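Local coordinates for gluconate kinase (Lactobacillus acidophilus, PDB 3LL3), which binds ATP and D-xylulose and probably transfers phosphate from ATP to a sugar or sugar acid such as gluconate, as FGGY carbohydrate kinases do, at residues 101-106 against 137-142; 110-113 against 117-120; 127-132 against 346-351; 271-274 against 279-282; 337-342 against 377-382. All blocks are in the same frame, centred on the assembly; numbering follows the deposited sequence.

Along the chain, contact 2 (110-113 with 117-120) is nested inside the loop closed by contact 1 (101-106 with 137-142); both use helix 105-114, and their centres are about 14 Å apart. Contact 3 (127-132 with 346-351) comes next, centre to centre about 12 Å from contact 2, with Met128 packing on that contact's residues, and it joins the N-terminal to the C-terminal FGGY region. Contact 4 (271-274 with 279-282) lies within the loop closed by contact 3, which it touches through Ser279 and Phe281. Contact 5 sets the loop 337-342 on helix 365-388; it crosses contact 3 along the chain, and both reach DXP. Contact 3 thus links the N-terminal helices to the C-terminal sheet and ligand pocket.

Contact 1: residues 101-106 against 137-142; sequences DNCAKS and LLWLKN
Residues 101-106 come nearest to helix 133-143 at Ala104 and Trp139, whose CA atoms lie 5.6 Å apart, and a type I turn from Asn102 to Lys105 presents Cys103 and Ala104 to that helix. Trp139 supplies the surface they meet. With CG anti to the backbone N (chi1 -175°), its indole reaches out from the helix and lies broadside to the turn. Cys103 lies over one face: its CB stands 4.0 Å from the centroid of the Trp139 six-membered ring and only 2° off the ring normal, a CH-pi contact. The thiol follows at a slant, with Cys103 SG 3.8 Å from Trp139 CE3, a sulfur-aromatic contact. Cys103 O also sits above the indole plane, toward the pyrrole side, so its 3.3 Å approach to Trp139 NE1 comes from over the ring and has too poor an angle for a hydrogen bond. Nearer the helix backbone, Ala104 CB meets Trp139 CB at 4.2 Å.

The turn is kept in shape from within. Lys105 N bonds to Asn102 O at 2.9 Å, and Cys103 N donates to Asp101 OD2 at 3.0 Å, closing an Asx turn. Asp101 OD1 in turn accepts from Ala45 N, so both carboxylate oxygens are engaged, and the aspartate ties the turn to the loop carrying Gln44 and Ala45. Ile107, in the first turn of helix 105-114, also packs against Trp139. An Asx turn and a type I turn containing the N-cap residue Ala104 thereby set the N-terminal end of helix 105-114 on a tryptophan of helix 133-143, within the N-terminal FGGY region.

Contact 2: residues 110-113 against 117-120; sequences DAKN and AQQI
Gln118 starts with CG anti to the carbonyl carbon (chi1 -67°) and then bends sharply at chi2 (83°), which folds its amide back along the helix start to meet Lys112. There Gln118 NE2 donates to Lys112 O at 3.1 Å. The donor lies in the carbonyl plane on a lone pair, and the oxygen is only 5° out of the Gln118 amide plane, so the bond is well directed at both ends. The extended lysine chain crosses the glutamine at about a right angle, with Lys112 CG 4.0 Å from Gln118 NE2.

A backbone bond runs beside it: Ala117 N donates to Ala111 O at 3.1 Å. Two consecutive carbonyls near the end of helix 105-114 are therefore taken up by residues of the next helix. The small methyl groups let the backbones close in, Ala111 CB lying 3.9 Å from Ala117 CB.

Tyr135 of helix 133-143 packs on both alanines, while Met128, a selenomethionine, packs on Lys112, Ala117 and Gln118. The geometry is that of a tight helix-helix junction, in which helix 116-124 follows helix 105-114 almost at once.

Contact 3: residues 127-132 against 346-351; sequences PMHPMA and PIWDAN. With DXP (1-deoxy-D-xylulose-5-phosphate), chain D.
Trp348 enters a cluster formed by Pro127, His129 and Met131, the last a selenomethionine. Pro127 lies over one face of its six-membered ring, with Pro127 CB 3.6 Å from Trp348 CH2. His129 instead meets the rim, CD2 lying in the indole plane 3.8 Å from Trp348 CZ3; the two rings are inclined at 66°, neither stacked nor edge-to-face. The methyl end of the extended Met131 completes the cluster, its CE 4.0 Å from Trp348 CH2.

The imidazole also has a polar role. His129 NE2 donates to DXP O2P at 3.0 Å, the oxygen lying close to the ring plane. At the other nitrogen, Met131 N donates to His129 ND1 at 3.1 Å, tilted 20° from that plane. A chi1 near 180° (-164°) swings the ring out from its own turn to the phosphate, and bonds at both nitrogens fix its rotation. Pro130 CD covers part of one face.

Further out, Trp348 NE1 donates to Ser279 O, which sets the indole against the start of contact 4. A water donates to Met128 O at 2.9 Å and, weakly, to Trp348 O. On the 346-351 side, Asn351 N bonds to Asp349 OD1 in an Asx turn beside Ala350, another residue of the DXP pocket, while Asn297 ND2 gives the ligand a further bond.

Because ND1 is used as an acceptor and NE2 as a donor, His129 turns an N-H toward the phosphate, and the indole packed on it probably ties that phosphate contact to the junction between the N-terminal and C-terminal FGGY regions.

Contact 4: residues 271-274 against 279-282; sequences QPKI and SYFC
Lys273 and Tyr280 cross at about a right angle. The lysine chain is extended, and the phenol points end-on into its aliphatic flank: Tyr280 OH lies 3.3 Å from Lys273 CE and 3.5 Å from Lys273 CG. These are contacts with methylene carbons, and the ammonium group goes past the hydroxyl to a weak bond with Leu387 O on helix 365-388. The tyrosine ring is also edge-on to the lysine backbone, since Lys273 O sits in the ring plane 3.6 Å from Tyr280 CE1. The hydroxyl touches the main chain as well, with Ile274 C 3.5 Å from Tyr280 OH.

Residues 271-274 lie in the connection from strand 263-269, and 279-282 run into strand 281-284; both strands belong to the seven-stranded mixed sheet in the C-terminal half of a fold of the actin-like ATPase clan. Strand 289-296 lies between those two in the sheet, and 281-284 is the outermost strand on this side within the chain. The connecting loop has to pass the intervening strand, and Tyr290 of that strand touches both Pro272 and Cys282.

Cys282 is turned the other way from the adjacent Phe281: its CB faces the loop, whereas the phenylalanine points off to the D-xylulose pocket and stacks with Tyr283. Cys282 CB packs 3.4 Å from Lys273 O, and Cys282 SG accepts a weak but nearly straight hydrogen bond from Lys273 N at 3.7 Å (169°). Ile274 CG2 reaches the same cysteine, 4.3 Å from Cys282 CB, and the Ile274 side chain also packs on Tyr121 and Arg122 of helix 116-124.

Contact 5: residues 337-342 against 377-382; sequences LPYLGG and IFNLYD. With DXP (1-deoxy-D-xylulose-5-phosphate), chain D.
Packing between the loop and the helix rests on Pro338, Tyr339 and Asn379. Pro338 CG sits 3.5 Å from Asn379 CB, the proline ring abutting the base of the side chain. Asn379 leaves the helix with its CG trans to the main-chain nitrogen (chi1 -178°), which carries it past the proline and brings its amide end to the CE1 edge of the Tyr339 ring, the two planes being 74° apart. Tyr478 of helix 465-485 touches all three residues and closes the cluster.

A water makes the polar link. It lies in the plane of the tyrosine ring, 2.7 Å from Tyr339 OH, and donates to Asp382 OD2 at 2.6 Å. That carboxylate oxygen also forms a salt bridge with Arg482 NH2, so a charged pair probably helps to hold and polarise the water bonded to the Tyr339 hydroxyl.

Backbone bonds shape the loop. Leu340 N bonds to Pro338 O at 2.6 Å in an inverse gamma turn centred on Tyr339, and a type I turn leads from there to Gly342, whose positive phi (64°) suits glycine. The side-chain amide of Asn298 bonds to Gly341 N and Gly342 O.

Toward the end of residues 337-342, Gly341 O comes within 3.4 Å of DXP O5. This is a glycine-containing loop following strand 335-337, backed by helix 365-388 and bordering the DXP pocket of the C-terminal FGGY region.

Contact 1: residues 101-106 against 137-142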
# COMPACT_ATOMS: atom_id res chain seq x y z
N ASP A 101 -10.02 8.94 25.44
CA ASP A 101 -9.14 8.33 26.43
C ASP A 101 -9.22 6.83 26.29
O ASP A 101 -10.31 6.27 26.27
CB ASP A 101 -9.58 8.74 27.83
CG ASP A 101 -8.51 8.48 28.87
OD1 ASP A 101 -7.93 9.46 29.38
OD2 ASP A 101 -8.24 7.30 29.16
N ASN A 102 -8.09 6.14 26.19
CA ASN A 102 -8.17 4.70 25.96
C ASN A 102 -7.80 3.84 27.17
O ASN A 102 -7.45 2.66 27.03
CB ASN A 102 -7.40 4.30 24.70
CG ASN A 102 -5.92 4.58 24.81
OD1 ASN A 102 -5.30 4.34 25.86
ND2 ASN A 102 -5.32 5.08 23.73
N CYS A 103 -7.92 4.41 28.36
CA CYS A 103 -7.53 3.71 29.58
C CYS A 103 -8.21 2.34 29.71
O CYS A 103 -7.62 1.41 30.27
CB CYS A 103 -7.81 4.56 30.82
SG CYS A 103 -9.58 4.96 31.13
N ALA A 104 -9.42 2.22 29.17
CA ALA A 104 -10.23 1.00 29.29
C ALA A 104 -10.00 -0.02 28.17
O ALA A 104 -10.76 -0.99 28.04
CB ALA A 104 -11.71 1.35 29.35
N LYS A 105 -8.97 0.20 27.37
CA LYS A 105 -8.77 -0.61 26.18
C LYS A 105 -8.60 -2.11 26.47
O LYS A 105 -9.13 -2.94 25.73
CB LYS A 105 -7.67 -0.01 25.28
CG LYS A 105 -6.54 -0.95 24.89
CD LYS A 105 -5.42 -0.85 25.92
CE LYS A 105 -4.76 0.52 25.87
NZ LYS A 105 -4.46 1.08 27.23
N SER A 106 -7.91 -2.45 27.56
CA SER A 106 -7.75 -3.86 27.94
C SER A 106 -9.07 -4.41 28.46
O SER A 106 -9.43 -5.56 28.19
CB SER A 106 -6.66 -4.02 29.00
OG SER A 106 -5.43 -3.45 28.56
N LEU A 137 -15.82 3.02 33.67
CA LEU A 137 -16.25 2.79 35.05
C LEU A 137 -15.74 1.44 35.56
O LEU A 137 -15.27 1.33 36.69
CB LEU A 137 -17.77 2.84 35.17
CG LEU A 137 -18.42 4.21 35.04
CD1 LEU A 137 -19.93 4.07 34.84
CD2 LEU A 137 -18.09 5.05 36.28
N LEU A 138 -15.84 0.42 34.70
CA LEU A 138 -15.30 -0.89 34.99
C LEU A 138 -13.79 -0.82 35.24
O LEU A 138 -13.28 -1.45 36.17
CB LEU A 138 -15.59 -1.84 33.84
CG LEU A 138 -17.05 -2.28 33.71
CD1 LEU A 138 -17.22 -3.11 32.47
CD2 LEU A 138 -17.45 -3.08 34.94
N TRP A 139 -13.08 -0.05 34.41
CA TRP A 139 -11.65 0.14 34.60
C TRP A 139 -11.36 0.85 35.92
O TRP A 139 -10.48 0.44 36.68
CB TRP A 139 -11.04 0.94 33.45
CG TRP A 139 -9.54 1.05 33.55
CD1 TRP A 139 -8.62 0.11 33.17
CD2 TRP A 139 -8.79 2.16 34.06
NE1 TRP A 139 -7.34 0.57 33.41
CE2 TRP A 139 -7.42 1.82 33.95
CE3 TRP A 139 -9.14 3.40 34.58
CZ2 TRP A 139 -6.41 2.69 34.36
CZ3 TRP A 139 -8.13 4.26 34.99
CH2 TRP A 139 -6.78 3.90 34.88
N LEU A 140 -12.09 1.93 36.18
CA LEU A 140 -11.91 2.68 37.42
C LEU A 140 -12.15 1.82 38.66
O LEU A 140 -11.39 1.87 39.63
CB LEU A 140 -12.82 3.90 37.46
CG LEU A 140 -12.46 5.05 36.51
CD1 LEU A 140 -13.61 6.02 36.35
CD2 LEU A 140 -11.22 5.78 37.02
N LYS A 141 -13.20 1.01 38.61
CA LYS A 141 -13.57 0.12 39.71
C LYS A 141 -12.49 -0.93 40.01
O LYS A 141 -12.36 -1.39 41.15
CB LYS A 141 -14.90 -0.56 39.38
CG LYS A 141 -15.31 -1.76 40.25
CD LYS A 141 -16.78 -2.11 39.98
CE LYS A 141 -16.98 -3.61 39.87
NZ LYS A 141 -15.89 -4.25 39.10
N ASN A 142 -11.73 -1.32 38.99
CA ASN A 142 -10.68 -2.32 39.15
C ASN A 142 -9.32 -1.71 39.47
O ASN A 142 -8.56 -2.26 40.26
CB ASN A 142 -10.59 -3.20 37.90
CG ASN A 142 -9.53 -4.30 38.02
OD1 ASN A 142 -8.49 -4.27 37.34
ND2 ASN A 142 -9.79 -5.28 38.89

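Contact 2: residues 110-113 against 117-120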
# COMPACT_ATOMS: atom_id res chain seq x y z
N ASP A 110 -10.89 -7.82 26.97
CA ASP A 110 -11.33 -8.94 27.80
C ASP A 110 -12.85 -9.14 27.71
O ASP A 110 -13.33 -10.26 27.55
CB ASP A 110 -10.92 -8.75 29.27
CG ASP A 110 -9.42 -8.64 29.46
OD1 ASP A 110 -8.66 -9.14 28.60
OD2 ASP A 110 -8.99 -8.06 30.48
N ALA A 111 -13.60 -8.05 27.84
CA ALA A 111 -15.05 -8.13 27.67
C ALA A 111 -15.41 -8.80 26.34
O ALA A 111 -16.33 -9.61 26.25
CB ALA A 111 -15.65 -6.74 27.74
N LYS A 112 -14.66 -8.44 25.30
CA LYS A 112 -14.89 -8.95 23.97
C LYS A 112 -14.61 -10.47 23.93
O LYS A 112 -15.36 -11.24 23.31
CB LYS A 112 -14.02 -8.17 22.98
CG LYS A 112 -14.44 -8.22 21.54
CD LYS A 112 -13.50 -7.36 20.67
CE LYS A 112 -13.61 -7.71 19.20
NZ LYS A 112 -12.51 -7.11 18.38
N ASN A 113 -13.56 -10.90 24.63
CA ASN A 113 -13.22 -12.32 24.66
C ASN A 113 -14.25 -13.17 25.42
O ASN A 113 -14.50 -14.32 25.07
CB ASN A 113 -11.82 -12.53 25.25
CG ASN A 113 -10.73 -11.84 24.43
OD1 ASN A 113 -10.88 -11.63 23.23
ND2 ASN A 113 -9.63 -11.49 25.09
N ALA A 117 -18.84 -7.73 25.99
CA ALA A 117 -18.91 -6.53 25.17
C ALA A 117 -20.07 -6.68 24.19
O ALA A 117 -20.83 -5.74 23.96
CB ALA A 117 -17.60 -6.29 24.44
N GLN A 118 -20.21 -7.88 23.65
CA GLN A 118 -21.29 -8.20 22.73
C GLN A 118 -22.64 -8.01 23.42
O GLN A 118 -23.60 -7.56 22.80
CB GLN A 118 -21.16 -9.64 22.21
CG GLN A 118 -19.96 -9.87 21.31
CD GLN A 118 -18.67 -10.13 22.07
OE1 GLN A 118 -18.60 -9.96 23.28
NE2 GLN A 118 -17.64 -10.57 21.34
N GLN A 119 -22.70 -8.34 24.70
CA GLN A 119 -23.94 -8.26 25.46
C GLN A 119 -24.29 -6.81 25.73
O GLN A 119 -25.45 -6.40 25.63
CB GLN A 119 -23.84 -9.02 26.79
CG GLN A 119 -25.16 -9.01 27.57
CD GLN A 119 -25.06 -9.61 28.98
OE1 GLN A 119 -24.06 -9.43 29.68
NE2 GLN A 119 -26.11 -10.30 29.40
N ILE A 120 -23.29 -6.02 26.10
CA ILE A 120 -23.49 -4.59 26.28
C ILE A 120 -24.04 -3.95 24.99
O ILE A 120 -24.99 -3.14 25.02
CB ILE A 120 -22.19 -3.90 26.76
CG1 ILE A 120 -21.93 -4.22 28.23
CG2 ILE A 120 -22.25 -2.38 26.57
CD1 ILE A 120 -20.54 -3.89 28.68

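Contact 3: residues 127-132 against 346-351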
# COMPACT_ATOMS: atom_id res chain seq x y z
N PRO A 127 -21.17 0.30 20.67
CA PRO A 127 -20.11 -0.50 20.05
C PRO A 127 -19.04 -0.93 21.05
O PRO A 127 -18.88 -0.33 22.12
CB PRO A 127 -19.51 0.44 19.01
CG PRO A 127 -20.65 1.29 18.60
CD PRO A 127 -21.48 1.49 19.86
N MSE A 128 -18.28 -1.97 20.70
CA MSE A 128 -17.32 -2.50 21.65
C MSE A 128 -16.04 -1.67 21.64
O MSE A 128 -15.03 -2.05 21.04
CB MSE A 128 -17.05 -3.98 21.38
CG MSE A 128 -18.33 -4.74 21.09
SE MSE A 128 -17.99 -6.63 20.74
CE MSE A 128 -19.08 -6.85 19.12
N HIS A 129 -16.09 -0.52 22.31
CA HIS A 129 -15.01 0.44 22.24
C HIS A 129 -14.82 1.13 23.58
O HIS A 129 -15.80 1.44 24.24
CB HIS A 129 -15.31 1.49 21.17
CG HIS A 129 -14.11 2.30 20.77
ND1 HIS A 129 -13.69 3.41 21.47
CD2 HIS A 129 -13.22 2.13 19.75
CE1 HIS A 129 -12.61 3.90 20.89
NE2 HIS A 129 -12.30 3.14 19.85
N PRO A 130 -13.56 1.40 23.96
CA PRO A 130 -13.18 2.00 25.25
C PRO A 130 -13.69 3.43 25.49
O PRO A 130 -13.57 3.95 26.61
CB PRO A 130 -11.65 1.97 25.21
CG PRO A 130 -11.31 1.87 23.75
CD PRO A 130 -12.37 0.98 23.20
N MSE A 131 -14.27 4.04 24.47
CA MSE A 131 -14.79 5.40 24.58
C MSE A 131 -15.98 5.50 25.56
O MSE A 131 -16.21 6.56 26.16
CB MSE A 131 -15.23 5.91 23.21
CG MSE A 131 -16.43 5.17 22.63
SE MSE A 131 -16.76 5.63 20.70
CE MSE A 131 -18.28 4.47 20.31
N ALA A 132 -16.72 4.40 25.72
CA ALA A 132 -17.92 4.37 26.55
C ALA A 132 -17.64 4.45 28.05
O ALA A 132 -16.75 3.75 28.57
CB ALA A 132 -18.74 3.11 26.26
N PRO A 346 -15.80 1.67 9.72
CA PRO A 346 -16.57 0.42 9.78
C PRO A 346 -15.83 -0.82 10.32
O PRO A 346 -16.50 -1.81 10.61
CB PRO A 346 -16.93 0.20 8.31
CG PRO A 346 -15.67 0.63 7.60
CD PRO A 346 -15.11 1.81 8.42
N ILE A 347 -14.51 -0.78 10.47
CA ILE A 347 -13.78 -2.01 10.82
C ILE A 347 -13.52 -2.23 12.33
O ILE A 347 -13.21 -3.33 12.74
CB ILE A 347 -12.45 -2.12 10.06
CG1 ILE A 347 -11.54 -0.93 10.38
CG2 ILE A 347 -12.68 -2.18 8.56
CD1 ILE A 347 -10.10 -1.15 9.92
N TRP A 348 -13.64 -1.17 13.13
CA TRP A 348 -13.47 -1.28 14.58
C TRP A 348 -12.20 -2.06 14.93
O TRP A 348 -12.25 -3.09 15.61
CB TRP A 348 -14.72 -1.89 15.24
CG TRP A 348 -15.94 -0.99 15.08
CD1 TRP A 348 -16.95 -1.11 14.16
CD2 TRP A 348 -16.25 0.18 15.85
NE1 TRP A 348 -17.86 -0.08 14.31
CE2 TRP A 348 -17.46 0.72 15.34
CE3 TRP A 348 -15.62 0.84 16.92
CZ2 TRP A 348 -18.04 1.88 15.86
CZ3 TRP A 348 -16.21 1.98 17.44
CH2 TRP A 348 -17.41 2.49 16.91
N ASP A 349 -11.07 -1.55 14.47
CA ASP A 349 -9.77 -2.16 14.77
C ASP A 349 -8.80 -1.04 15.10
O ASP A 349 -8.35 -0.31 14.22
CB ASP A 349 -9.27 -2.95 13.56
CG ASP A 349 -7.91 -3.59 13.79
OD1 ASP A 349 -7.27 -3.26 14.82
OD2 ASP A 349 -7.49 -4.41 12.95
N ALA A 350 -8.49 -0.87 16.37
CA ALA A 350 -7.63 0.22 16.79
C ALA A 350 -6.20 0.06 16.29
O ALA A 350 -5.43 1.00 16.33
CB ALA A 350 -7.64 0.35 18.31
N ASN A 351 -5.84 -1.13 15.83
CA ASN A 351 -4.47 -1.36 15.38
C ASN A 351 -4.29 -1.23 13.88
O ASN A 351 -3.18 -1.32 13.38
CB ASN A 351 -3.98 -2.74 15.84
CG ASN A 351 -4.09 -2.90 17.33
OD1 ASN A 351 -3.71 -2.01 18.09
ND2 ASN A 351 -4.63 -4.03 17.76
C1 DXP D . -3.07 3.18 19.73
C2 DXP D . -3.13 4.36 18.72
C3 DXP D . -4.31 5.35 18.88
C4 DXP D . -5.62 4.53 18.81
C5 DXP D . -7.01 5.12 18.51
O2 DXP D . -2.54 4.29 17.70
O3 DXP D . -4.16 6.44 18.06
O4 DXP D . -5.35 3.37 18.09
O5 DXP D . -7.81 4.46 17.56
P DXP D . -9.43 4.10 17.67
O2P DXP D . -9.62 2.77 18.54
O1P DXP D . -10.24 5.41 18.11
O3P DXP D . -9.91 3.65 16.42
O HOH W 1 -13.60 -2.86 18.63

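Contact 4: residues 271-274 against 279-282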
# COMPACT_ATOMS: atom_id res chain seq x y z
N GLN A 271 -37.18 2.56 15.31
CA GLN A 271 -37.07 1.54 16.34
C GLN A 271 -35.62 1.16 16.60
O GLN A 271 -34.74 1.44 15.78
CB GLN A 271 -37.93 0.32 15.97
CG GLN A 271 -37.58 -0.37 14.66
CD GLN A 271 -38.67 -1.34 14.20
OE1 GLN A 271 -39.78 -1.33 14.74
NE2 GLN A 271 -38.36 -2.16 13.20
N PRO A 272 -35.35 0.53 17.76
CA PRO A 272 -33.98 0.09 18.00
C PRO A 272 -33.60 -0.83 16.86
O PRO A 272 -34.44 -1.60 16.37
CB PRO A 272 -34.06 -0.72 19.30
CG PRO A 272 -35.34 -0.33 19.94
CD PRO A 272 -36.27 0.13 18.84
N LYS A 273 -32.37 -0.74 16.40
CA LYS A 273 -31.93 -1.66 15.41
C LYS A 273 -30.46 -1.78 15.64
O LYS A 273 -29.75 -0.78 15.71
CB LYS A 273 -32.24 -1.16 13.99
CG LYS A 273 -31.63 -2.06 12.91
CD LYS A 273 -31.67 -1.42 11.51
CE LYS A 273 -30.92 -2.32 10.52
NZ LYS A 273 -30.81 -1.72 9.15
N ILE A 274 -30.02 -3.01 15.84
CA ILE A 274 -28.62 -3.21 16.11
C ILE A 274 -28.08 -4.11 15.05
O ILE A 274 -28.82 -4.84 14.38
CB ILE A 274 -28.39 -3.81 17.50
CG1 ILE A 274 -29.24 -5.07 17.69
CG2 ILE A 274 -28.71 -2.79 18.57
CD1 ILE A 274 -28.87 -5.86 18.92
N SER A 279 -21.32 -3.22 14.00
CA SER A 279 -20.47 -2.31 13.25
C SER A 279 -20.92 -0.86 13.30
O SER A 279 -20.20 0.02 12.83
CB SER A 279 -20.32 -2.79 11.80
OG SER A 279 -21.56 -2.68 11.13
N TYR A 280 -22.11 -0.60 13.86
CA TYR A 280 -22.59 0.77 14.02
C TYR A 280 -23.30 0.93 15.36
O TYR A 280 -23.83 -0.05 15.90
CB TYR A 280 -23.52 1.20 12.86
CG TYR A 280 -24.76 0.34 12.70
CD1 TYR A 280 -25.85 0.50 13.55
CD2 TYR A 280 -24.85 -0.62 11.70
CE1 TYR A 280 -27.00 -0.29 13.41
CE2 TYR A 280 -25.97 -1.41 11.55
CZ TYR A 280 -27.04 -1.25 12.41
OH TYR A 280 -28.16 -2.04 12.27
N PHE A 281 -23.32 2.14 15.90
CA PHE A 281 -23.97 2.34 17.18
C PHE A 281 -25.46 2.54 16.97
O PHE A 281 -25.90 2.88 15.86
CB PHE A 281 -23.35 3.52 17.95
CG PHE A 281 -23.50 4.89 17.25
CD1 PHE A 281 -24.75 5.47 17.07
CD2 PHE A 281 -22.39 5.59 16.83
CE1 PHE A 281 -24.89 6.72 16.47
CE2 PHE A 281 -22.51 6.85 16.22
CZ PHE A 281 -23.76 7.41 16.05
N CYS A 282 -26.23 2.33 18.03
CA CYS A 282 -27.64 2.71 18.04
C CYS A 282 -27.91 3.46 19.34
O CYS A 282 -27.90 2.87 20.43
CB CYS A 282 -28.54 1.48 17.90
SG CYS A 282 -30.33 1.79 18.13

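Contact 5: residues 337-342 against 377-382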
# COMPACT_ATOMS: atom_id res chain seq x y z
N LEU A 337 -6.36 2.02 1.41
CA LEU A 337 -7.08 1.81 2.67
C LEU A 337 -6.64 2.93 3.62
O LEU A 337 -5.46 3.04 3.94
CB LEU A 337 -6.81 0.42 3.26
CG LEU A 337 -7.11 -0.81 2.39
CD1 LEU A 337 -6.76 -2.13 3.11
CD2 LEU A 337 -8.56 -0.81 1.96
N PRO A 338 -7.59 3.77 4.07
CA PRO A 338 -7.24 5.03 4.75
C PRO A 338 -6.96 4.92 6.25
O PRO A 338 -6.89 5.95 6.92
CB PRO A 338 -8.49 5.89 4.56
CG PRO A 338 -9.60 4.95 4.26
CD PRO A 338 -9.04 3.60 3.90
N TYR A 339 -6.79 3.71 6.77
CA TYR A 339 -6.78 3.55 8.23
C TYR A 339 -5.51 4.01 8.94
O TYR A 339 -4.97 3.27 9.75
CB TYR A 339 -7.03 2.10 8.58
CG TYR A 339 -8.09 1.42 7.76
CD1 TYR A 339 -9.36 1.96 7.63
CD2 TYR A 339 -7.83 0.20 7.16
CE1 TYR A 339 -10.34 1.30 6.89
CE2 TYR A 339 -8.77 -0.45 6.42
CZ TYR A 339 -10.03 0.09 6.29
OH TYR A 339 -10.95 -0.60 5.54
N LEU A 340 -5.08 5.24 8.68
CA LEU A 340 -3.86 5.77 9.30
C LEU A 340 -3.87 5.78 10.85
O LEU A 340 -2.91 5.36 11.48
CB LEU A 340 -3.52 7.15 8.73
CG LEU A 340 -2.52 7.13 7.55
CD1 LEU A 340 -3.01 6.22 6.47
CD2 LEU A 340 -2.34 8.52 7.00
N GLY A 341 -4.95 6.22 11.48
CA GLY A 341 -5.00 6.26 12.94
C GLY A 341 -5.75 5.13 13.62
O GLY A 341 -6.44 5.36 14.61
N GLY A 342 -5.63 3.90 13.11
CA GLY A 342 -6.55 2.86 13.51
C GLY A 342 -7.93 3.31 13.03
O GLY A 342 -8.05 4.38 12.41
N ILE A 377 -13.29 8.30 0.95
CA ILE A 377 -14.72 8.25 0.66
C ILE A 377 -15.26 6.82 0.64
O ILE A 377 -16.38 6.57 1.10
CB ILE A 377 -15.03 8.93 -0.70
CG1 ILE A 377 -14.57 10.39 -0.65
CG2 ILE A 377 -16.53 8.85 -1.04
CD1 ILE A 377 -14.85 11.15 -1.98
N PHE A 378 -14.49 5.89 0.07
CA PHE A 378 -14.87 4.48 0.07
C PHE A 378 -15.07 3.97 1.51
O PHE A 378 -16.00 3.22 1.80
CB PHE A 378 -13.79 3.61 -0.62
CG PHE A 378 -13.95 3.47 -2.12
CD1 PHE A 378 -15.21 3.29 -2.69
CD2 PHE A 378 -12.83 3.44 -2.94
CE1 PHE A 378 -15.35 3.12 -4.05
CE2 PHE A 378 -12.96 3.27 -4.31
CZ PHE A 378 -14.22 3.10 -4.87
N ASN A 379 -14.19 4.39 2.41
CA ASN A 379 -14.26 3.96 3.80
C ASN A 379 -15.59 4.43 4.42
O ASN A 379 -16.28 3.67 5.09
CB ASN A 379 -13.05 4.53 4.55
CG ASN A 379 -13.00 4.11 6.02
OD1 ASN A 379 -12.73 4.94 6.89
ND2 ASN A 379 -13.22 2.83 6.29
N LEU A 380 -15.93 5.69 4.16
CA LEU A 380 -17.20 6.26 4.60
C LEU A 380 -18.39 5.55 3.97
O LEU A 380 -19.43 5.39 4.60
CB LEU A 380 -17.25 7.76 4.25
CG LEU A 380 -16.36 8.67 5.11
CD1 LEU A 380 -16.03 9.98 4.37
CD2 LEU A 380 -16.97 8.95 6.47
N TYR A 381 -18.25 5.13 2.71
CA TYR A 381 -19.34 4.44 2.04
C TYR A 381 -19.48 3.04 2.60
O TYR A 381 -20.57 2.48 2.64
CB TYR A 381 -19.09 4.39 0.54
CG TYR A 381 -20.14 3.63 -0.23
CD1 TYR A 381 -21.46 4.08 -0.30
CD2 TYR A 381 -19.81 2.47 -0.91
CE1 TYR A 381 -22.41 3.38 -1.02
CE2 TYR A 381 -20.75 1.77 -1.63
CZ TYR A 381 -22.05 2.23 -1.70
OH TYR A 381 -22.97 1.52 -2.45
N ASP A 382 -18.35 2.48 3.02
CA ASP A 382 -18.29 1.18 3.68
C ASP A 382 -19.11 1.26 4.99
O ASP A 382 -19.95 0.40 5.28
CB ASP A 382 -16.81 0.85 3.96
CG ASP A 382 -16.59 -0.56 4.50
OD1 ASP A 382 -17.57 -1.31 4.69
OD2 ASP A 382 -15.41 -0.94 4.71
C1 DXP D . -3.07 3.18 19.73
C2 DXP D . -3.13 4.36 18.72
C3 DXP D . -4.31 5.35 18.88
C4 DXP D . -5.62 4.53 18.81
C5 DXP D . -7.01 5.12 18.51
O2 DXP D . -2.54 4.29 17.70
O3 DXP D . -4.16 6.44 18.06
O4 DXP D . -5.35 3.37 18.09
O5 DXP D . -7.81 4.46 17.56
P DXP D . -9.43 4.10 17.67
O2P DXP D . -9.62 2.77 18.54
O1P DXP D . -10.24 5.41 18.11
O3P DXP D . -9.91 3.65 16.42
O HOH W 2 -13.27 0.57 4.96